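Local coordinates for siderophore periplasmic binding protein (Thermobifida fusca, PDB 5DH0) that probably binds an iron-carrying siderophore of the fuscachelin type outside the cell membrane and delivers it to an ABC transporter for uptake, at residues A[144-149]-A[288-292]; A[132-136]-A[150-154]; A[54-60]-A[155-160]. All coordinates share one frame; numbering follows the deposited sequence.

Interaction 1 of 3, residues A[144-149]-A[288-292]; sequences LRNMTL and AARTY
Arg145 and Tyr292 meet where helix 142-154 packs against the loop that leads into helix 292-307, and the same short interface has a tight half and a slacker one. The tight half gathers round the carbonyl of Arg290. Thr148 OG1 donates to Arg290 O at 2.8 Å, only slightly tilted from the carbonyl plane, and Arg145 CA brings its hydrogen to the same oxygen in a 3.3 Å contact. Beside this, the Arg145 side chain runs over the Tyr292 ring: a chi1 of 57° tucks CG between the two backbone arms, and the extended chain then crosses the ring at nearly a right angle. Its CD makes a CH-pi contact 3.8 Å from the ring centroid, while the guanidinium turns its edge to Tyr292 CE1 and reaches on to Glu209.

Toward the hydroxyl end of the ring the fit slackens. Tyr292 OH gives only a weak hydrogen bond to Asn146 OD1, 3.2 Å away at the ring edge, Asn146 ND2 being bonded to Ser142 O, and Leu149 CD2 lies 4.4 Å from Tyr292 CE2. Water fills in between the backbones: one molecule donates to Arg145 O and accepts from Tyr292 N, another donates to Ala289 O, with weaker links to Arg145 N and NH1. The loop is thus held by one direct hydroxyl-to-carbonyl bond, a CH-pi contact and water bridges.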
ATOM      1  N   LEU A 144     -23.272  -4.261  12.821  1.00 33.27           N
ATOM      2  CA  LEU A 144     -23.977  -3.133  13.421  1.00 34.18           C
ATOM      3  C   LEU A 144     -25.246  -2.744  12.667  1.00 36.55           C
ATOM      4  O   LEU A 144     -26.348  -2.765  13.230  1.00 32.18           O
ATOM      5  CB  LEU A 144     -23.049  -1.916  13.486  1.00 32.97           C
ATOM      6  CG  LEU A 144     -22.255  -1.682  14.767  1.00 40.38           C
ATOM      7  CD1 LEU A 144     -21.328  -0.467  14.611  1.00 37.07           C
ATOM      8  CD2 LEU A 144     -23.222  -1.467  15.921  1.00 43.44           C
ATOM      9  N   ARG A 145     -25.092  -2.382  11.391  1.00 31.81           N
ATOM     10  CA  ARG A 145     -26.221  -1.866  10.640  1.00 28.51           C
ATOM     11  C   ARG A 145     -27.245  -2.982  10.419  1.00 33.17           C
ATOM     12  O   ARG A 145     -28.441  -2.711  10.250  1.00 30.62           O
ATOM     13  CB  ARG A 145     -25.764  -1.241   9.318  1.00 29.39           C
ATOM     14  CG  ARG A 145     -24.976  -2.152   8.394  1.00 34.91           C
ATOM     15  CD  ARG A 145     -24.454  -1.359   7.191  1.00 36.16           C
ATOM     16  NE  ARG A 145     -23.570  -2.159   6.347  1.00 39.35           N
ATOM     17  CZ  ARG A 145     -22.246  -2.182   6.460  1.00 42.43           C
ATOM     18  NH1 ARG A 145     -21.630  -1.435   7.373  1.00 50.63           N
ATOM     19  NH2 ARG A 145     -21.535  -2.947   5.648  1.00 51.13           N
ATOM     20  N   ASN A 146     -26.796  -4.234  10.482  1.00 33.53           N
ATOM     21  CA  ASN A 146     -27.733  -5.355  10.389  1.00 37.30           C
ATOM     22  C   ASN A 146     -28.489  -5.608  11.708  1.00 37.59           C
ATOM     23  O   ASN A 146     -29.652  -6.018  11.701  1.00 36.40           O
ATOM     24  CB  ASN A 146     -27.011  -6.630   9.926  1.00 35.12           C
ATOM     25  CG  ASN A 146     -26.927  -6.724   8.405  1.00 37.40           C
ATOM     26  OD1 ASN A 146     -27.955  -6.838   7.728  1.00 39.27           O
ATOM     27  ND2 ASN A 146     -25.703  -6.658   7.856  1.00 31.39           N
ATOM     28  N   MET A 147     -27.838  -5.350  12.835  1.00 38.93           N
ATOM     29  CA  MET A 147     -28.505  -5.457  14.132  1.00 36.62           C
ATOM     30  C   MET A 147     -29.586  -4.374  14.283  1.00 36.32           C
ATOM     31  O   MET A 147     -30.674  -4.642  14.795  1.00 36.04           O
ATOM     32  CB  MET A 147     -27.477  -5.378  15.269  1.00 31.99           C
ATOM     33  CG  MET A 147     -28.073  -5.283  16.672  1.00 38.57           C
ATOM     34  SD  MET A 147     -28.245  -3.564  17.238  1.00 27.22           S
ATOM     35  CE  MET A 147     -26.550  -3.009  17.112  1.00 38.25           C
ATOM     36  N   THR A 148     -29.305  -3.155  13.834  1.00 34.90           N
ATOM     37  CA  THR A 148     -30.297  -2.100  13.994  1.00 36.94           C
ATOM     38  C   THR A 148     -31.417  -2.274  12.978  1.00 34.60           C
ATOM     39  O   THR A 148     -32.526  -1.788  13.193  1.00 33.34           O
ATOM     40  CB  THR A 148     -29.709  -0.671  13.852  1.00 33.34           C
ATOM     41  OG1 THR A 148     -29.015  -0.557  12.605  1.00 35.52           O
ATOM     42  CG2 THR A 148     -28.776  -0.349  14.995  1.00 29.93           C
ATOM     43  N   LEU A 149     -31.123  -2.952  11.871  1.00 35.85           N
ATOM     44  CA  LEU A 149     -32.169  -3.347  10.935  1.00 33.13           C
ATOM     45  C   LEU A 149     -33.193  -4.253  11.640  1.00 36.43           C
ATOM     46  O   LEU A 149     -34.399  -4.093  11.457  1.00 37.10           O
ATOM     47  CB  LEU A 149     -31.572  -4.059   9.715  1.00 35.49           C
ATOM     48  CG  LEU A 149     -32.571  -4.791   8.820  1.00 38.18           C
ATOM     49  CD1 LEU A 149     -33.463  -3.776   8.124  1.00 37.97           C
ATOM     50  CD2 LEU A 149     -31.881  -5.693   7.795  1.00 39.15           C
ATOM     51  N   ALA A 288     -19.401   5.924  12.079  1.00 29.71           N
ATOM     52  CA  ALA A 288     -19.776   4.732  12.830  1.00 31.24           C
ATOM     53  C   ALA A 288     -20.734   3.811  12.037  1.00 34.25           C
ATOM     54  O   ALA A 288     -20.749   2.599  12.242  1.00 34.34           O
ATOM     55  CB  ALA A 288     -20.393   5.132  14.162  1.00 22.88           C
ATOM     56  N   ALA A 289     -21.518   4.396  11.140  1.00 33.39           N
ATOM     57  CA  ALA A 289     -22.469   3.654  10.311  1.00 37.59           C
ATOM     58  C   ALA A 289     -23.286   2.674  11.146  1.00 35.22           C
ATOM     59  O   ALA A 289     -23.213   1.461  10.950  1.00 33.20           O
ATOM     60  CB  ALA A 289     -21.744   2.918   9.197  1.00 35.30           C
ATOM     61  N   ARG A 290     -24.048   3.205  12.091  1.00 29.65           N
ATOM     62  CA  ARG A 290     -24.841   2.356  12.962  1.00 29.40           C
ATOM     63  C   ARG A 290     -26.082   1.810  12.256  1.00 31.01           C
ATOM     64  O   ARG A 290     -26.581   0.768  12.635  1.00 30.85           O
ATOM     65  CB  ARG A 290     -25.224   3.123  14.223  1.00 30.18           C
ATOM     66  CG  ARG A 290     -24.058   3.294  15.177  1.00 32.25           C
ATOM     67  CD  ARG A 290     -24.505   3.902  16.472  1.00 35.64           C
ATOM     68  NE  ARG A 290     -23.498   3.782  17.522  1.00 42.91           N
ATOM     69  CZ  ARG A 290     -23.763   3.923  18.820  1.00 46.49           C
ATOM     70  NH1 ARG A 290     -25.000   4.182  19.214  1.00 52.86           N
ATOM     71  NH2 ARG A 290     -22.794   3.796  19.719  1.00 52.73           N
ATOM     72  N   THR A 291     -26.571   2.507  11.232  1.00 31.61           N
ATOM     73  CA  THR A 291     -27.748   2.052  10.480  1.00 34.17           C
ATOM     74  C   THR A 291     -27.477   2.091   8.977  1.00 34.08           C
ATOM     75  O   THR A 291     -26.455   2.656   8.542  1.00 28.90           O
ATOM     76  CB  THR A 291     -28.995   2.926  10.788  1.00 36.41           C
ATOM     77  OG1 THR A 291     -28.788   4.251  10.270  1.00 35.57           O
ATOM     78  CG2 THR A 291     -29.265   2.995  12.305  1.00 29.66           C
ATOM     79  N   TYR A 292     -28.384   1.521   8.173  1.00 29.06           N
ATOM     80  CA  TYR A 292     -28.157   1.534   6.727  1.00 29.33           C
ATOM     81  C   TYR A 292     -28.281   2.959   6.198  1.00 30.44           C
ATOM     82  O   TYR A 292     -27.591   3.337   5.248  1.00 27.70           O
ATOM     83  CB  TYR A 292     -29.100   0.565   5.997  1.00 31.53           C
ATOM     84  CG  TYR A 292     -28.508  -0.844   5.923  1.00 31.44           C
ATOM     85  CD1 TYR A 292     -27.457  -1.126   5.058  1.00 30.95           C
ATOM     86  CD2 TYR A 292     -28.974  -1.873   6.736  1.00 27.64           C
ATOM     87  CE1 TYR A 292     -26.900  -2.389   4.996  1.00 32.40           C
ATOM     88  CE2 TYR A 292     -28.419  -3.135   6.675  1.00 29.27           C
ATOM     89  CZ  TYR A 292     -27.383  -3.386   5.805  1.00 37.87           C
ATOM     90  OH  TYR A 292     -26.821  -4.631   5.733  1.00 49.36           O
TER
HETATM   91  O   HOH W   1     -29.879  -0.461   9.627  1.00 29.70           O
HETATM   92  O   HOH W   2     -22.642  -0.973  10.164  1.00 36.43           O

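Interaction 2 of 3, residues A[132-136]-A[150-154]; sequences TVFFD and ELSRV
Phe135 supplies the main bump of this contact, and the hollow that receives it is formed by Glu150, Leu151 and Val154 on the last turn of helix 142-154. The aromatic ring turns a face to the helix, and Glu150 CB sits 3.6 Å from its centroid, only 9° off the normal, in a CH-pi contact centred on the ring. The edge is filled differently. Leu151 CD2 presses in the ring plane at 3.3 Å from Phe135 CD1, the two side chains running alongside each other in opposing senses, and Val154 CG2 comes to the ring edge, 4.4 Å from Phe135 CE1.

Two residues earlier on the strand, Val133 makes the second, shallower bump. Its CG1 lies 4.2 Å from Leu151 CD2 and 4.3 Å from Val154 CG2, entering the groove between these two helix side chains. Beyond the methylene that lies over the ring, the Glu150 chain bends at chi2 (-56°), and its OE2 forms a salt bridge with Arg153 NH1, which belongs to the same helix.

Phe134, between the two bumps, points the other way and packs against helix 116-126. With the helix running back at 158° to the strand, its axis 9.7 Å away, this is the beta-alpha unit of a layered alpha/beta lobe, here at strand 132-137, an outermost strand of the five-stranded parallel sheet.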
ATOM      1  N   THR A 132     -38.629  -7.712  26.584  1.00 51.47           N
ATOM      2  CA  THR A 132     -37.298  -7.206  26.283  1.00 45.48           C
ATOM      3  C   THR A 132     -36.663  -7.889  25.075  1.00 47.55           C
ATOM      4  O   THR A 132     -36.537  -9.117  25.041  1.00 52.53           O
ATOM      5  CB  THR A 132     -36.375  -7.366  27.493  1.00 52.21           C
ATOM      6  OG1 THR A 132     -36.947  -6.689  28.618  1.00 51.51           O
ATOM      7  CG2 THR A 132     -34.996  -6.783  27.195  1.00 49.62           C
ATOM      8  N   VAL A 133     -36.263  -7.088  24.088  1.00 47.38           N
ATOM      9  CA  VAL A 133     -35.668  -7.609  22.853  1.00 44.24           C
ATOM     10  C   VAL A 133     -34.234  -7.154  22.666  1.00 44.76           C
ATOM     11  O   VAL A 133     -33.981  -5.974  22.417  1.00 45.73           O
ATOM     12  CB  VAL A 133     -36.456  -7.181  21.606  1.00 45.54           C
ATOM     13  CG1 VAL A 133     -35.758  -7.682  20.340  1.00 46.34           C
ATOM     14  CG2 VAL A 133     -37.869  -7.711  21.668  1.00 46.52           C
ATOM     15  N   PHE A 134     -33.311  -8.106  22.785  1.00 46.29           N
ATOM     16  CA  PHE A 134     -31.886  -7.908  22.527  1.00 45.18           C
ATOM     17  C   PHE A 134     -31.413  -8.659  21.271  1.00 48.63           C
ATOM     18  O   PHE A 134     -31.741  -9.838  21.090  1.00 51.38           O
ATOM     19  CB  PHE A 134     -31.058  -8.390  23.714  1.00 45.13           C
ATOM     20  CG  PHE A 134     -31.151  -7.520  24.930  1.00 51.90           C
ATOM     21  CD1 PHE A 134     -30.931  -6.155  24.845  1.00 47.50           C
ATOM     22  CD2 PHE A 134     -31.405  -8.079  26.178  1.00 53.32           C
ATOM     23  CE1 PHE A 134     -30.991  -5.355  25.978  1.00 51.01           C
ATOM     24  CE2 PHE A 134     -31.461  -7.290  27.314  1.00 56.81           C
ATOM     25  CZ  PHE A 134     -31.259  -5.920  27.214  1.00 53.35           C
ATOM     26  N   PHE A 135     -30.635  -7.992  20.417  1.00 42.57           N
ATOM     27  CA  PHE A 135     -29.946  -8.688  19.333  1.00 38.34           C
ATOM     28  C   PHE A 135     -28.431  -8.625  19.502  1.00 44.71           C
ATOM     29  O   PHE A 135     -27.845  -7.543  19.658  1.00 44.92           O
ATOM     30  CB  PHE A 135     -30.330  -8.114  17.976  1.00 40.64           C
ATOM     31  CG  PHE A 135     -31.718  -8.448  17.562  1.00 47.74           C
ATOM     32  CD1 PHE A 135     -32.730  -7.525  17.700  1.00 46.44           C
ATOM     33  CD2 PHE A 135     -32.019  -9.690  17.044  1.00 50.44           C
ATOM     34  CE1 PHE A 135     -34.016  -7.825  17.325  1.00 44.63           C
ATOM     35  CE2 PHE A 135     -33.312  -9.996  16.672  1.00 53.97           C
ATOM     36  CZ  PHE A 135     -34.310  -9.058  16.823  1.00 49.46           C
ATOM     37  N   ASP A 136     -27.808  -9.794  19.482  1.00 44.21           N
ATOM     38  CA  ASP A 136     -26.359  -9.893  19.478  1.00 45.66           C
ATOM     39  C   ASP A 136     -25.799  -9.470  18.133  1.00 42.91           C
ATOM     40  O   ASP A 136     -26.395  -9.716  17.087  1.00 43.47           O
ATOM     41  CB  ASP A 136     -25.897 -11.317  19.789  1.00 50.81           C
ATOM     42  CG  ASP A 136     -26.279 -11.767  21.184  1.00 57.64           C
ATOM     43  OD1 ASP A 136     -25.777 -11.174  22.159  1.00 59.12           O
ATOM     44  OD2 ASP A 136     -27.068 -12.727  21.306  1.00 67.79           O
ATOM     45  N   GLU A 150     -32.721  -5.188  12.462  1.00 34.80           N
ATOM     46  CA  GLU A 150     -33.619  -6.092  13.188  1.00 38.59           C
ATOM     47  C   GLU A 150     -34.487  -5.375  14.216  1.00 40.60           C
ATOM     48  O   GLU A 150     -35.681  -5.662  14.349  1.00 40.82           O
ATOM     49  CB  GLU A 150     -32.828  -7.203  13.899  1.00 42.80           C
ATOM     50  CG  GLU A 150     -32.186  -8.193  12.956  1.00 47.23           C
ATOM     51  CD  GLU A 150     -33.200  -8.827  12.026  1.00 53.13           C
ATOM     52  OE1 GLU A 150     -34.395  -8.913  12.404  1.00 56.63           O
ATOM     53  OE2 GLU A 150     -32.806  -9.222  10.906  1.00 55.42           O
ATOM     54  N   LEU A 151     -33.882  -4.457  14.961  1.00 38.38           N
ATOM     55  CA  LEU A 151     -34.631  -3.675  15.933  1.00 39.43           C
ATOM     56  C   LEU A 151     -35.695  -2.854  15.206  1.00 40.73           C
ATOM     57  O   LEU A 151     -36.805  -2.669  15.719  1.00 41.52           O
ATOM     58  CB  LEU A 151     -33.689  -2.782  16.744  1.00 35.14           C
ATOM     59  CG  LEU A 151     -32.775  -3.599  17.663  1.00 37.91           C
ATOM     60  CD1 LEU A 151     -31.818  -2.692  18.441  1.00 33.71           C
ATOM     61  CD2 LEU A 151     -33.595  -4.464  18.607  1.00 35.64           C
ATOM     62  N   SER A 152     -35.360  -2.384  14.002  1.00 34.82           N
ATOM     63  CA  SER A 152     -36.295  -1.607  13.204  1.00 38.02           C
ATOM     64  C   SER A 152     -37.540  -2.416  12.864  1.00 43.35           C
ATOM     65  O   SER A 152     -38.667  -1.902  12.910  1.00 44.82           O
ATOM     66  CB  SER A 152     -35.637  -1.120  11.927  1.00 35.45           C
ATOM     67  OG  SER A 152     -34.777  -0.037  12.192  1.00 37.24           O
ATOM     68  N   ARG A 153     -37.338  -3.683  12.521  1.00 40.11           N
ATOM     69  CA  ARG A 153     -38.461  -4.531  12.167  1.00 42.83           C
ATOM     70  C   ARG A 153     -39.349  -4.697  13.399  1.00 41.11           C
ATOM     71  O   ARG A 153     -40.571  -4.596  13.316  1.00 42.52           O
ATOM     72  CB  ARG A 153     -37.978  -5.884  11.631  1.00 37.04           C
ATOM     73  CG  ARG A 153     -37.411  -5.805  10.229  1.00 39.89           C
ATOM     74  CD  ARG A 153     -36.847  -7.134   9.798  1.00 42.58           C
ATOM     75  NE  ARG A 153     -36.280  -7.073   8.457  1.00 47.14           N
ATOM     76  CZ  ARG A 153     -35.216  -7.769   8.074  1.00 49.01           C
ATOM     77  NH1 ARG A 153     -34.610  -8.570   8.941  1.00 53.32           N
ATOM     78  NH2 ARG A 153     -34.749  -7.658   6.838  1.00 53.75           N
ATOM     79  N   VAL A 154     -38.721  -4.914  14.546  1.00 41.65           N
ATOM     80  CA  VAL A 154     -39.448  -5.191  15.778  1.00 40.66           C
ATOM     81  C   VAL A 154     -40.324  -4.019  16.245  1.00 42.88           C
ATOM     82  O   VAL A 154     -41.404  -4.245  16.781  1.00 50.69           O
ATOM     83  CB  VAL A 154     -38.463  -5.614  16.882  1.00 42.88           C
ATOM     84  CG1 VAL A 154     -38.842  -5.049  18.232  1.00 44.22           C
ATOM     85  CG2 VAL A 154     -38.381  -7.127  16.932  1.00 40.16           C
TER

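Interaction 3 of 3, residues A[54-60]-A[155-160]; sequences VVLEAGI and VGDGER
Arg160 meets Glu57 by way of two torsions: CG extends opposite the backbone N (chi1 -177°), and a sharp bend at chi3 (54°) folds the guanidinium back toward Asp157. One face of that group is then covered by Glu57 CB, 3.3 Å from NH2, while its edge faces the Asp157 carboxylate. Arg160 NE and NH2 both donate to Asp157 OD2, at 2.8 Å and 3.0 Å, with the oxygen in the guanidinium plane. A water adds a third donor to OD2 and ties it to Val54 O.

The bond of Arg160 NH2 to Glu57 OE2, at 3.1 Å, is weak and strongly bent, though it completes a salt-bridge network; a second water joins OE2 to Arg160 NH1, and Glu57 OE1 turns to Thr291. All this sits where helices end and begin. Gly59 and Gly156, each with positive phi, close helices 52-57 and 142-154 in Schellman motifs, and Asp157 stands at the N-cap of helix 158-178, the long helix that spans the two lobes in this family of binding proteins. The Asp157 side chain makes no capping bond; its OD2 is taken by Arg160. A methionine in place of Arg160 would probably leave Asp157 and Glu57 without their shared positive charge and the Asp157 carboxylate freer to turn.

Beneath the charges, Val155 faces segment 54-60: its CG2 lies 3.9 Å from Val54 CG1 and 4.2 Å from Ala58 CB, and its CB 4.1 Å from Ile60 CD1. Ile45 and Ile108 of the parallel sheet continue this apolar layer.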
ATOM      1  N   VAL A  54     -32.631   3.608  16.335  1.00 36.94           N
ATOM      2  CA  VAL A  54     -33.809   2.922  15.817  1.00 37.25           C
ATOM      3  C   VAL A  54     -35.082   3.736  16.020  1.00 40.40           C
ATOM      4  O   VAL A  54     -35.858   3.918  15.075  1.00 39.20           O
ATOM      5  CB  VAL A  54     -33.964   1.540  16.465  1.00 39.27           C
ATOM      6  CG1 VAL A  54     -35.298   0.890  16.077  1.00 37.16           C
ATOM      7  CG2 VAL A  54     -32.796   0.660  16.049  1.00 37.67           C
ATOM      8  N   VAL A  55     -35.301   4.231  17.238  1.00 38.01           N
ATOM      9  CA  VAL A  55     -36.518   4.986  17.514  1.00 39.31           C
ATOM     10  C   VAL A  55     -36.494   6.331  16.768  1.00 40.73           C
ATOM     11  O   VAL A  55     -37.531   6.782  16.266  1.00 40.62           O
ATOM     12  CB  VAL A  55     -36.756   5.204  19.048  1.00 40.81           C
ATOM     13  CG1 VAL A  55     -37.085   3.885  19.724  1.00 33.47           C
ATOM     14  CG2 VAL A  55     -35.572   5.901  19.732  1.00 37.84           C
ATOM     15  N   LEU A  56     -35.328   6.962  16.658  1.00 35.76           N
ATOM     16  CA  LEU A  56     -35.259   8.212  15.903  1.00 37.10           C
ATOM     17  C   LEU A  56     -35.691   8.012  14.438  1.00 40.49           C
ATOM     18  O   LEU A  56     -36.489   8.783  13.918  1.00 40.97           O
ATOM     19  CB  LEU A  56     -33.856   8.817  15.969  1.00 34.06           C
ATOM     20  CG  LEU A  56     -33.531   9.456  17.332  1.00 42.42           C
ATOM     21  CD1 LEU A  56     -32.046   9.758  17.476  1.00 36.61           C
ATOM     22  CD2 LEU A  56     -34.358  10.718  17.565  1.00 35.93           C
ATOM     23  N   GLU A  57     -35.185   6.970  13.786  1.00 39.00           N
ATOM     24  CA  GLU A  57     -35.456   6.763  12.367  1.00 39.64           C
ATOM     25  C   GLU A  57     -36.906   6.383  12.120  1.00 41.17           C
ATOM     26  O   GLU A  57     -37.454   6.678  11.068  1.00 39.35           O
ATOM     27  CB  GLU A  57     -34.524   5.690  11.797  1.00 39.35           C
ATOM     28  CG  GLU A  57     -33.088   6.192  11.629  1.00 38.14           C
ATOM     29  CD  GLU A  57     -32.127   5.120  11.124  1.00 43.80           C
ATOM     30  OE1 GLU A  57     -31.028   5.501  10.657  1.00 41.87           O
ATOM     31  OE2 GLU A  57     -32.454   3.905  11.204  1.00 44.12           O
ATOM     32  N   ALA A  58     -37.508   5.735  13.113  1.00 40.48           N
ATOM     33  CA  ALA A  58     -38.878   5.274  13.056  1.00 36.52           C
ATOM     34  C   ALA A  58     -39.874   6.362  13.479  1.00 41.95           C
ATOM     35  O   ALA A  58     -41.088   6.128  13.491  1.00 38.52           O
ATOM     36  CB  ALA A  58     -39.039   4.057  13.933  1.00 38.47           C
ATOM     37  N   GLY A  59     -39.353   7.540  13.827  1.00 39.11           N
ATOM     38  CA  GLY A  59     -40.160   8.632  14.344  1.00 38.32           C
ATOM     39  C   GLY A  59     -40.906   8.320  15.638  1.00 42.35           C
ATOM     40  O   GLY A  59     -42.011   8.808  15.857  1.00 43.15           O
ATOM     41  N   ILE A  60     -40.309   7.502  16.494  1.00 39.86           N
ATOM     42  CA  ILE A  60     -40.901   7.181  17.790  1.00 43.76           C
ATOM     43  C   ILE A  60     -40.236   7.963  18.921  1.00 41.64           C
ATOM     44  O   ILE A  60     -39.019   8.055  18.971  1.00 46.19           O
ATOM     45  CB  ILE A  60     -40.789   5.674  18.086  1.00 42.60           C
ATOM     46  CG1 ILE A  60     -41.704   4.884  17.158  1.00 40.93           C
ATOM     47  CG2 ILE A  60     -41.080   5.372  19.547  1.00 41.74           C
ATOM     48  CD1 ILE A  60     -41.375   3.417  17.129  1.00 38.31           C
ATOM     49  N   VAL A 155     -39.899  -2.780  16.015  1.00 42.45           N
ATOM     50  CA  VAL A 155     -40.708  -1.633  16.440  1.00 44.86           C
ATOM     51  C   VAL A 155     -41.660  -1.198  15.322  1.00 44.97           C
ATOM     52  O   VAL A 155     -42.298  -0.141  15.407  1.00 46.10           O
ATOM     53  CB  VAL A 155     -39.832  -0.409  16.880  1.00 40.44           C
ATOM     54  CG1 VAL A 155     -38.838  -0.806  17.970  1.00 36.07           C
ATOM     55  CG2 VAL A 155     -39.118   0.214  15.688  1.00 37.64           C
ATOM     56  N   GLY A 156     -41.725  -2.004  14.264  1.00 44.49           N
ATOM     57  CA  GLY A 156     -42.686  -1.811  13.185  1.00 39.99           C
ATOM     58  C   GLY A 156     -42.212  -0.948  12.029  1.00 45.84           C
ATOM     59  O   GLY A 156     -43.013  -0.551  11.175  1.00 43.93           O
ATOM     60  N   ASP A 157     -40.909  -0.671  11.988  1.00 43.31           N
ATOM     61  CA  ASP A 157     -40.331   0.212  10.978  1.00 42.15           C
ATOM     62  C   ASP A 157     -39.552  -0.588   9.922  1.00 41.36           C
ATOM     63  O   ASP A 157     -38.687  -0.052   9.222  1.00 40.85           O
ATOM     64  CB  ASP A 157     -39.424   1.249  11.656  1.00 41.87           C
ATOM     65  CG  ASP A 157     -39.039   2.388  10.737  1.00 42.35           C
ATOM     66  OD1 ASP A 157     -39.889   2.804   9.916  1.00 45.30           O
ATOM     67  OD2 ASP A 157     -37.883   2.862  10.837  1.00 40.72           O
ATOM     68  N   GLY A 158     -39.878  -1.875   9.815  1.00 44.51           N
ATOM     69  CA  GLY A 158     -39.177  -2.795   8.933  1.00 42.59           C
ATOM     70  C   GLY A 158     -39.073  -2.398   7.470  1.00 45.42           C
ATOM     71  O   GLY A 158     -38.058  -2.670   6.820  1.00 43.98           O
ATOM     72  N   GLU A 159     -40.101  -1.745   6.938  1.00 43.22           N
ATOM     73  CA  GLU A 159     -40.090  -1.432   5.517  1.00 44.32           C
ATOM     74  C   GLU A 159     -39.161  -0.279   5.132  1.00 44.65           C
ATOM     75  O   GLU A 159     -38.482  -0.357   4.100  1.00 44.26           O
ATOM     76  CB  GLU A 159     -41.497  -1.136   5.030  1.00 49.81           C
ATOM     77  CG  GLU A 159     -41.550  -1.084   3.520  1.00 65.53           C
ATOM     78  CD  GLU A 159     -42.930  -0.760   2.985  1.00 77.24           C
ATOM     79  OE1 GLU A 159     -43.907  -1.405   3.439  1.00 78.33           O
ATOM     80  OE2 GLU A 159     -43.027   0.129   2.101  1.00 74.96           O
ATOM     81  N   ARG A 160     -39.125   0.788   5.933  1.00 36.97           N
ATOM     82  CA  ARG A 160     -38.150   1.853   5.690  1.00 38.45           C
ATOM     83  C   ARG A 160     -36.732   1.335   5.846  1.00 36.95           C
ATOM     84  O   ARG A 160     -35.848   1.625   5.037  1.00 36.37           O
ATOM     85  CB  ARG A 160     -38.349   3.027   6.635  1.00 42.09           C
ATOM     86  CG  ARG A 160     -37.376   4.172   6.346  1.00 39.66           C
ATOM     87  CD  ARG A 160     -37.115   5.004   7.588  1.00 37.02           C
ATOM     88  NE  ARG A 160     -36.664   4.155   8.693  1.00 42.84           N
ATOM     89  CZ  ARG A 160     -35.397   3.793   8.887  1.00 42.66           C
ATOM     90  NH1 ARG A 160     -34.454   4.213   8.048  1.00 48.60           N
ATOM     91  NH2 ARG A 160     -35.073   3.006   9.911  1.00 48.23           N
TER
HETATM   92  O   HOH W   3     -36.109   2.322  12.836  1.00 36.39           O
HETATM   93  O   HOH W   4     -31.659   2.798   8.458  1.00 40.22           O

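Starting from the N terminus, the chain passes helix 52-57, threads most of the parallel sheet and returns at 155-160, where interaction 3 closes a loop of some 95 residues. Interaction 2 closes a far shorter one within it, from strand 132-137 to the end of helix 142-154. Interaction 1 crosses both: 144-149 lies inside each loop, but its partner 288-292 comes only after the strands of the second lobe. The three also touch. Thr291 OG1 and Glu57 OE1, 2.6 Å apart, join interactions 1 and 3; Met147 packs on Phe135 between 1 and 2. Helix 142-154 is thereby tied to the sheet, to helix 52-57 and to the chain returning from the second lobe.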